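PDB 2WTM: EST1E from Clostridium proteoclasticum, which hydrolyses ester bonds as a promiscuous feruloyl esterase, probably releasing ferulic acid from plant cell-wall material in the rumen. Local coordinates for residues Leu29-Ser40 with Val57-Gly68; His77-Ile86 with Gln109-Met120. All coordinates share one frame; numbering follows the deposited sequence.

Overall arrangement
From the N terminus, the chain runs up strand 27-33, turns through residues 34-40, passes helix 43-54 and re-enters the sheet on strand 58-62, parallel to the first. Contact 1 closes this right-handed beta-alpha-beta loop. Helix 79-93 follows, then strand 99-107 on the far side of strand 27-33, then helix 109-120; contact 2 closes that second loop by joining the two helices. The loops come in series, neither nested nor crossed, with centres about 11 Å apart. They meet where Tyr65 N probably bonds to Asn85 OD1 and Met64 packs on Trp82. Both contacts reach the same phosphate ion, through the N-H groups of Phe36 and Gln109, tying the sheet and its helices to the probable active site.

Contact 1 of 2, residues Leu29-Ser40 with Val57-Gly68; sequences LCIIIHGFTGHS and VATLRADMYGHG. With PO4 (phosphate ion), chain E.
The His34 ring meets Asp63 CA and Met64 N at its edge, Met64 N donating to His34 NE2 (3.0 Å, 170°), and has His39 CA, of its own segment, over one face. The His67 ring, lying obliquely to it with planes at 31°, receives Thr37 N in its own plane at NE2 (2.9 Å). Each imidazole is gripped at both nitrogens, since His34 ND1 donates to Gly35 O and His67 ND1 to Tyr65 O; this fixes ring rotation and braces the two type II turns, Gly35-Gly38 and Met64-His67. Asp63 OD1 takes two bonds from Ser40, from N nearly along the C-O axis and from OG (2.7 Å) above the carboxylate plane. Arg61, bent at chi3 (-70°), brings NH1 to Ser40 O (3.0 Å) while NH2 pairs with Asp18. The Ile33 and Met64 side chains cross at about a right angle, with Ile33 CG2 3.6 Å from Met64 CG. Behind these loops the strands pair in parallel, as in Cys30 N to Ala58 O (2.8 Å). Phe36 N donates to phosphate O4, consistent with an oxyanion hole of an alpha/beta-hydrolase. Helix 43-54 packs on Thr59 and Arg61, helix 79-93 on Leu29, Ile31 and Leu60, and strands 99-107 and 11-18 flank the pair.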
# COMPACT_ATOMS: atom_id res chain seq x y z
N LEU A 29 -17.17 7.74 17.87
CA LEU A 29 -16.35 8.65 17.06
C LEU A 29 -16.41 8.14 15.60
O LEU A 29 -16.23 6.93 15.37
CB LEU A 29 -14.92 8.59 17.49
CG LEU A 29 -13.96 9.35 16.59
CD1 LEU A 29 -13.97 10.71 17.00
CD2 LEU A 29 -12.54 8.82 16.64
N CYS A 30 -16.69 9.03 14.66
CA CYS A 30 -16.62 8.69 13.23
C CYS A 30 -15.47 9.41 12.59
O CYS A 30 -15.37 10.63 12.61
CB CYS A 30 -17.88 8.98 12.51
SG CYS A 30 -18.01 8.40 10.82
N ILE A 31 -14.57 8.63 11.96
CA ILE A 31 -13.51 9.13 11.12
C ILE A 31 -14.09 9.44 9.73
O ILE A 31 -14.80 8.62 9.13
CB ILE A 31 -12.36 8.12 11.03
CG1 ILE A 31 -11.70 7.92 12.41
CG2 ILE A 31 -11.26 8.63 10.09
CD1 ILE A 31 -10.82 6.68 12.53
N ILE A 32 -13.78 10.61 9.20
CA ILE A 32 -14.35 11.08 7.91
C ILE A 32 -13.20 11.44 6.99
O ILE A 32 -12.37 12.31 7.32
CB ILE A 32 -15.24 12.36 8.09
CG1 ILE A 32 -16.34 12.03 9.10
CG2 ILE A 32 -15.89 12.71 6.77
CD1 ILE A 32 -17.24 13.26 9.41
N ILE A 33 -13.18 10.84 5.82
CA ILE A 33 -12.13 11.02 4.82
C ILE A 33 -12.67 11.60 3.50
O ILE A 33 -13.58 11.06 2.87
CB ILE A 33 -11.40 9.70 4.51
CG1 ILE A 33 -10.95 8.98 5.79
CG2 ILE A 33 -10.25 9.95 3.55
CD1 ILE A 33 -10.00 9.73 6.66
N HIS A 34 -12.12 12.75 3.10
CA HIS A 34 -12.51 13.43 1.89
C HIS A 34 -11.98 12.74 0.61
O HIS A 34 -11.24 11.74 0.70
CB HIS A 34 -11.90 14.82 1.95
CG HIS A 34 -10.43 14.80 2.05
ND1 HIS A 34 -9.64 14.62 0.92
CD2 HIS A 34 -9.58 14.89 3.09
CE1 HIS A 34 -8.38 14.56 1.30
NE2 HIS A 34 -8.31 14.72 2.60
N GLY A 35 -12.30 13.34 -0.55
CA GLY A 35 -11.87 12.78 -1.83
C GLY A 35 -10.64 13.42 -2.45
O GLY A 35 -9.92 14.23 -1.84
N PHE A 36 -10.35 12.97 -3.66
CA PHE A 36 -9.18 13.34 -4.50
C PHE A 36 -9.32 14.79 -4.86
O PHE A 36 -10.31 15.16 -5.47
CB PHE A 36 -9.27 12.45 -5.73
CG PHE A 36 -8.27 12.69 -6.84
CD1 PHE A 36 -7.12 11.92 -6.97
CD2 PHE A 36 -8.57 13.50 -7.93
CE1 PHE A 36 -6.23 12.04 -8.04
CE2 PHE A 36 -7.68 13.61 -8.99
CZ PHE A 36 -6.54 12.84 -9.08
N THR A 37 -8.31 15.57 -4.49
CA THR A 37 -8.31 17.09 -4.56
C THR A 37 -9.13 17.76 -3.47
O THR A 37 -9.14 19.02 -3.38
CB THR A 37 -8.71 17.72 -5.94
OG1 THR A 37 -10.14 17.75 -6.12
CG2 THR A 37 -8.05 17.02 -7.13
N GLY A 38 -9.83 16.97 -2.67
CA GLY A 38 -10.72 17.48 -1.63
C GLY A 38 -10.00 17.75 -0.35
O GLY A 38 -8.78 17.78 -0.23
N HIS A 39 -10.78 18.12 0.66
CA HIS A 39 -10.27 18.45 1.96
C HIS A 39 -11.44 18.46 2.95
O HIS A 39 -12.62 18.33 2.59
CB HIS A 39 -9.57 19.80 1.95
CG HIS A 39 -10.44 20.91 1.45
ND1 HIS A 39 -11.24 21.64 2.29
CD2 HIS A 39 -10.66 21.39 0.20
CE1 HIS A 39 -11.94 22.52 1.58
NE2 HIS A 39 -11.57 22.42 0.32
N SER A 40 -11.04 18.56 4.22
CA SER A 40 -11.94 18.32 5.34
C SER A 40 -12.98 19.44 5.57
O SER A 40 -13.90 19.21 6.30
CB SER A 40 -11.11 18.08 6.61
OG SER A 40 -10.50 16.81 6.56
N VAL A 57 -22.38 11.83 18.08
CA VAL A 57 -21.15 11.16 17.54
C VAL A 57 -20.10 12.22 17.32
O VAL A 57 -20.26 13.14 16.53
CB VAL A 57 -21.54 10.33 16.25
CG1 VAL A 57 -20.29 9.67 15.58
CG2 VAL A 57 -22.52 9.24 16.57
N ALA A 58 -18.98 12.03 18.01
CA ALA A 58 -17.81 12.88 17.76
C ALA A 58 -17.29 12.52 16.36
O ALA A 58 -17.54 11.45 15.84
CB ALA A 58 -16.79 12.61 18.75
N THR A 59 -16.57 13.46 15.76
CA THR A 59 -16.05 13.25 14.41
C THR A 59 -14.60 13.63 14.36
O THR A 59 -14.15 14.58 15.03
CB THR A 59 -16.84 14.04 13.38
OG1 THR A 59 -16.89 15.46 13.75
CG2 THR A 59 -18.27 13.43 13.24
N LEU A 60 -13.86 12.90 13.51
CA LEU A 60 -12.46 13.22 13.29
C LEU A 60 -12.32 13.26 11.80
O LEU A 60 -12.26 12.21 11.12
CB LEU A 60 -11.51 12.22 13.96
CG LEU A 60 -9.98 12.41 13.95
CD1 LEU A 60 -9.63 13.75 14.61
CD2 LEU A 60 -9.36 11.27 14.65
N ARG A 61 -12.33 14.48 11.27
CA ARG A 61 -12.07 14.74 9.89
C ARG A 61 -10.58 14.83 9.68
O ARG A 61 -9.91 15.62 10.35
CB ARG A 61 -12.76 16.03 9.40
CG ARG A 61 -14.29 16.05 9.40
CD ARG A 61 -14.83 17.43 9.16
NE ARG A 61 -14.57 18.29 10.32
CZ ARG A 61 -14.48 19.60 10.25
NH1 ARG A 61 -14.51 20.18 9.10
NH2 ARG A 61 -14.37 20.36 11.36
N ALA A 62 -9.99 14.05 8.75
CA ALA A 62 -8.53 14.08 8.55
C ALA A 62 -8.23 14.39 7.09
O ALA A 62 -8.83 13.75 6.17
CB ALA A 62 -7.96 12.69 8.89
N ASP A 63 -7.33 15.33 6.86
CA ASP A 63 -6.82 15.65 5.56
C ASP A 63 -5.70 14.59 5.26
O ASP A 63 -4.79 14.37 6.06
CB ASP A 63 -6.19 17.04 5.52
CG ASP A 63 -7.22 18.15 5.56
OD1 ASP A 63 -8.38 17.88 5.18
OD2 ASP A 63 -6.78 19.30 5.92
N MET A 64 -5.83 13.93 4.13
CA MET A 64 -4.88 12.93 3.73
C MET A 64 -3.65 13.51 3.09
O MET A 64 -3.55 14.68 2.77
CB MET A 64 -5.59 11.95 2.75
CG MET A 64 -6.88 11.31 3.35
SD MET A 64 -6.42 10.04 4.54
CE MET A 64 -6.37 10.94 6.12
N TYR A 65 -2.65 12.66 2.88
CA TYR A 65 -1.35 13.05 2.27
C TYR A 65 -1.63 13.95 1.08
O TYR A 65 -2.41 13.62 0.17
CB TYR A 65 -0.60 11.79 1.79
CG TYR A 65 0.78 12.07 1.24
CD1 TYR A 65 1.94 11.69 1.97
CD2 TYR A 65 0.96 12.64 0.01
CE1 TYR A 65 3.23 11.92 1.47
CE2 TYR A 65 2.26 12.87 -0.51
CZ TYR A 65 3.36 12.55 0.25
OH TYR A 65 4.63 12.68 -0.21
N GLY A 66 -0.97 15.09 1.04
CA GLY A 66 -1.01 15.93 -0.15
C GLY A 66 -2.29 16.73 -0.37
O GLY A 66 -2.47 17.30 -1.46
N HIS A 67 -3.15 16.78 0.68
CA HIS A 67 -4.47 17.37 0.61
C HIS A 67 -4.67 18.28 1.76
O HIS A 67 -4.07 18.14 2.84
CB HIS A 67 -5.52 16.27 0.60
CG HIS A 67 -5.62 15.58 -0.73
ND1 HIS A 67 -4.62 14.74 -1.21
CD2 HIS A 67 -6.56 15.64 -1.69
CE1 HIS A 67 -4.97 14.32 -2.41
NE2 HIS A 67 -6.15 14.82 -2.72
N GLY A 68 -5.50 19.29 1.50
CA GLY A 68 -5.91 20.16 2.60
C GLY A 68 -4.70 20.76 3.27
O GLY A 68 -3.79 21.23 2.57
P PO4 E . -13.14 12.93 -5.74
O1 PO4 E . -13.70 13.95 -4.76
O2 PO4 E . -12.25 13.80 -6.60
O3 PO4 E . -14.23 12.44 -6.68
O4 PO4 E . -12.45 11.69 -5.09
O HOH W 1 -6.79 19.45 -1.06

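Contact 2 of 2, residues His77-Ile86 with Gln109-Met120; sequences HTLFKWLTNI and QGGLSVMLAAAM. With PO4 (phosphate ion), chain E.
Gln109 swings its CG away from the backbone N (chi1 -177°) and stays extended beyond, which carries its amide to His77 and Trp82. Gln109 NE2 donates to His77 NE2 (3.1 Å) in a nearly straight bond that lies in the plane of the amide but is tilted from that of the imidazole. The same NE2 sits 3.3 Å above one face of the Trp82 indole, toward its rim, with amide and ring planes 80° apart. Gln109 OE1 bonds to Tyr172 and His77 ND1 to Phe74 O, which leaves both groups held from two sides. At the edge of the indole, Ser113 OG approaches Trp82 CE3 (3.3 Å) while bonding back to Gln109 O. Helix 109-120 starts directly after Ser108, at what is probably the nucleophile elbow of an alpha/beta-hydrolase; Gln109 N donates to O4 of the phosphate ion (2.9 Å), and the ion is also hydrogen-bonded to Ser108 OG and His228 NE2. The axes of segments 79-86 and 109-120 cross at -58°, 10.1 Å apart at closest approach. Leu83 CD2 lies against Leu116 CB (3.8 Å) and Ala117, Leu79 CD1 meets Leu112 CD2, and Ile86 puts CG2 on Ala117 CB (3.6 Å) and CD1 on Ser113 CB. Met104 of strand 99-107 lies against Ile86 and Ala117, and Leu83 also packs on Phe80 of the second subunit.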
# COMPACT_ATOMS: atom_id res chain seq x y z
N HIS A 77 0.88 11.73 -3.86
CA HIS A 77 -0.09 10.88 -3.08
C HIS A 77 -0.43 9.65 -3.84
O HIS A 77 -0.41 9.63 -5.06
CB HIS A 77 -1.33 11.65 -2.69
CG HIS A 77 -2.53 11.51 -3.57
ND1 HIS A 77 -2.78 12.35 -4.63
CD2 HIS A 77 -3.61 10.69 -3.46
CE1 HIS A 77 -3.98 12.04 -5.15
NE2 HIS A 77 -4.50 11.03 -4.47
N THR A 78 -0.73 8.54 -3.11
CA THR A 78 -1.19 7.31 -3.70
C THR A 78 -2.17 6.75 -2.66
O THR A 78 -2.24 7.12 -1.47
CB THR A 78 -0.09 6.24 -3.90
OG1 THR A 78 0.29 5.69 -2.63
CG2 THR A 78 1.15 6.78 -4.65
N LEU A 79 -2.90 5.74 -3.06
CA LEU A 79 -3.82 5.04 -2.14
C LEU A 79 -3.07 4.30 -1.03
O LEU A 79 -3.63 4.09 0.06
CB LEU A 79 -4.73 4.05 -2.90
CG LEU A 79 -5.82 4.79 -3.68
CD1 LEU A 79 -6.49 3.83 -4.69
CD2 LEU A 79 -6.81 5.41 -2.82
N PHE A 80 -1.85 3.82 -1.29
CA PHE A 80 -1.07 3.17 -0.18
C PHE A 80 -0.77 4.26 0.88
O PHE A 80 -0.86 4.01 2.07
CB PHE A 80 0.22 2.60 -0.67
CG PHE A 80 0.12 1.26 -1.33
CD1 PHE A 80 -1.05 0.60 -1.55
CD2 PHE A 80 1.30 0.70 -1.83
CE1 PHE A 80 -1.07 -0.64 -2.23
CE2 PHE A 80 1.29 -0.51 -2.48
CZ PHE A 80 0.10 -1.16 -2.69
N LYS A 81 -0.35 5.46 0.43
CA LYS A 81 -0.13 6.53 1.43
C LYS A 81 -1.38 6.86 2.21
O LYS A 81 -1.32 7.00 3.45
CB LYS A 81 0.47 7.76 0.76
CG LYS A 81 1.83 7.46 0.15
CD LYS A 81 2.56 8.70 -0.39
CE LYS A 81 3.84 8.36 -1.21
NZ LYS A 81 4.64 9.61 -1.52
N TRP A 82 -2.50 7.05 1.51
CA TRP A 82 -3.74 7.29 2.17
C TRP A 82 -4.12 6.18 3.15
O TRP A 82 -4.60 6.45 4.27
CB TRP A 82 -4.90 7.52 1.16
CG TRP A 82 -4.91 8.90 0.59
CD1 TRP A 82 -3.85 9.76 0.39
CD2 TRP A 82 -6.11 9.61 0.17
NE1 TRP A 82 -4.35 10.98 -0.15
CE2 TRP A 82 -5.72 10.90 -0.24
CE3 TRP A 82 -7.46 9.28 0.19
CZ2 TRP A 82 -6.68 11.85 -0.67
CZ3 TRP A 82 -8.39 10.19 -0.17
CH2 TRP A 82 -8.02 11.46 -0.61
N LEU A 83 -3.92 4.92 2.79
CA LEU A 83 -4.34 3.83 3.71
C LEU A 83 -3.40 3.90 4.95
O LEU A 83 -3.83 3.76 6.11
CB LEU A 83 -4.27 2.47 3.03
CG LEU A 83 -5.39 2.37 2.05
CD1 LEU A 83 -5.18 1.16 1.29
CD2 LEU A 83 -6.76 2.38 2.75
N THR A 84 -2.11 4.15 4.74
CA THR A 84 -1.13 4.39 5.87
C THR A 84 -1.64 5.47 6.81
O THR A 84 -1.65 5.33 8.02
CB THR A 84 0.29 4.57 5.33
OG1 THR A 84 0.68 3.34 4.65
CG2 THR A 84 1.25 4.87 6.42
N ASN A 85 -2.02 6.58 6.16
CA ASN A 85 -2.54 7.75 6.88
C ASN A 85 -3.74 7.37 7.74
O ASN A 85 -3.87 7.71 8.92
CB ASN A 85 -2.90 8.91 5.94
CG ASN A 85 -1.76 9.46 5.11
OD1 ASN A 85 -2.02 10.17 4.17
ND2 ASN A 85 -0.53 9.26 5.54
N ILE A 86 -4.68 6.67 7.14
CA ILE A 86 -5.89 6.29 7.87
C ILE A 86 -5.61 5.33 9.01
O ILE A 86 -6.18 5.49 10.08
CB ILE A 86 -6.95 5.72 6.92
CG1 ILE A 86 -7.39 6.75 5.90
CG2 ILE A 86 -8.16 5.12 7.68
CD1 ILE A 86 -8.18 6.24 4.67
N GLN A 109 -13.01 9.22 -3.62
CA GLN A 109 -11.76 8.52 -3.25
C GLN A 109 -11.65 8.22 -1.77
O GLN A 109 -11.12 7.20 -1.36
CB GLN A 109 -10.50 9.24 -3.72
CG GLN A 109 -9.23 8.49 -3.40
CD GLN A 109 -8.04 9.14 -4.13
OE1 GLN A 109 -7.95 8.90 -5.37
NE2 GLN A 109 -7.13 9.79 -3.48
N GLY A 110 -12.21 9.07 -0.91
CA GLY A 110 -12.29 8.81 0.51
C GLY A 110 -13.24 7.69 0.88
O GLY A 110 -13.03 6.99 1.85
N GLY A 111 -14.26 7.50 0.04
CA GLY A 111 -15.26 6.45 0.21
C GLY A 111 -14.64 5.13 -0.14
O GLY A 111 -14.75 4.16 0.65
N LEU A 112 -13.92 5.08 -1.28
CA LEU A 112 -13.08 3.93 -1.57
C LEU A 112 -12.10 3.62 -0.43
O LEU A 112 -12.00 2.50 0.09
CB LEU A 112 -12.32 4.12 -2.85
CG LEU A 112 -11.23 3.03 -3.16
CD1 LEU A 112 -11.75 1.60 -3.26
CD2 LEU A 112 -10.42 3.51 -4.38
N SER A 113 -11.40 4.67 0.04
CA SER A 113 -10.37 4.51 1.05
C SER A 113 -10.92 3.88 2.35
O SER A 113 -10.28 3.00 2.98
CB SER A 113 -9.70 5.85 1.29
OG SER A 113 -8.93 6.27 0.16
N VAL A 114 -12.08 4.37 2.82
CA VAL A 114 -12.72 3.75 3.94
C VAL A 114 -13.27 2.33 3.74
O VAL A 114 -13.20 1.47 4.63
CB VAL A 114 -13.68 4.73 4.70
CG1 VAL A 114 -12.95 5.98 5.25
CG2 VAL A 114 -14.90 5.07 3.91
N MET A 115 -13.75 2.06 2.52
CA MET A 115 -14.04 0.66 2.22
C MET A 115 -12.83 -0.25 2.48
O MET A 115 -12.94 -1.32 3.03
CB MET A 115 -14.54 0.50 0.79
CG MET A 115 -15.91 1.20 0.55
SD MET A 115 -16.40 1.31 -1.18
CE MET A 115 -16.52 -0.41 -1.69
N LEU A 116 -11.68 0.18 2.00
CA LEU A 116 -10.47 -0.59 2.14
C LEU A 116 -10.00 -0.64 3.59
O LEU A 116 -9.74 -1.69 4.14
CB LEU A 116 -9.35 -0.02 1.24
CG LEU A 116 -9.63 0.22 -0.25
CD1 LEU A 116 -8.44 0.83 -1.06
CD2 LEU A 116 -10.04 -1.18 -0.84
N ALA A 117 -9.92 0.53 4.25
CA ALA A 117 -9.40 0.63 5.59
C ALA A 117 -10.37 -0.09 6.59
O ALA A 117 -9.93 -0.70 7.53
CB ALA A 117 -9.22 2.12 6.02
N ALA A 118 -11.67 0.04 6.41
CA ALA A 118 -12.65 -0.68 7.27
C ALA A 118 -12.43 -2.19 7.28
O ALA A 118 -12.45 -2.89 8.31
CB ALA A 118 -14.03 -0.35 6.92
N ALA A 119 -12.15 -2.71 6.11
CA ALA A 119 -11.87 -4.13 6.05
C ALA A 119 -10.60 -4.47 6.81
O ALA A 119 -10.54 -5.48 7.51
CB ALA A 119 -11.88 -4.56 4.61
N MET A 120 -9.55 -3.68 6.66
CA MET A 120 -8.30 -3.94 7.33
C MET A 120 -8.44 -3.77 8.81
O MET A 120 -7.67 -4.32 9.59
CB MET A 120 -7.24 -2.97 6.78
CG MET A 120 -6.99 -3.14 5.29
SD MET A 120 -5.98 -1.75 4.60
CE MET A 120 -4.63 -2.36 5.26
P PO4 E . -13.14 12.93 -5.74
O1 PO4 E . -13.70 13.95 -4.76
O2 PO4 E . -12.25 13.80 -6.60
O3 PO4 E . -14.23 12.44 -6.68
O4 PO4 E . -12.45 11.69 -5.09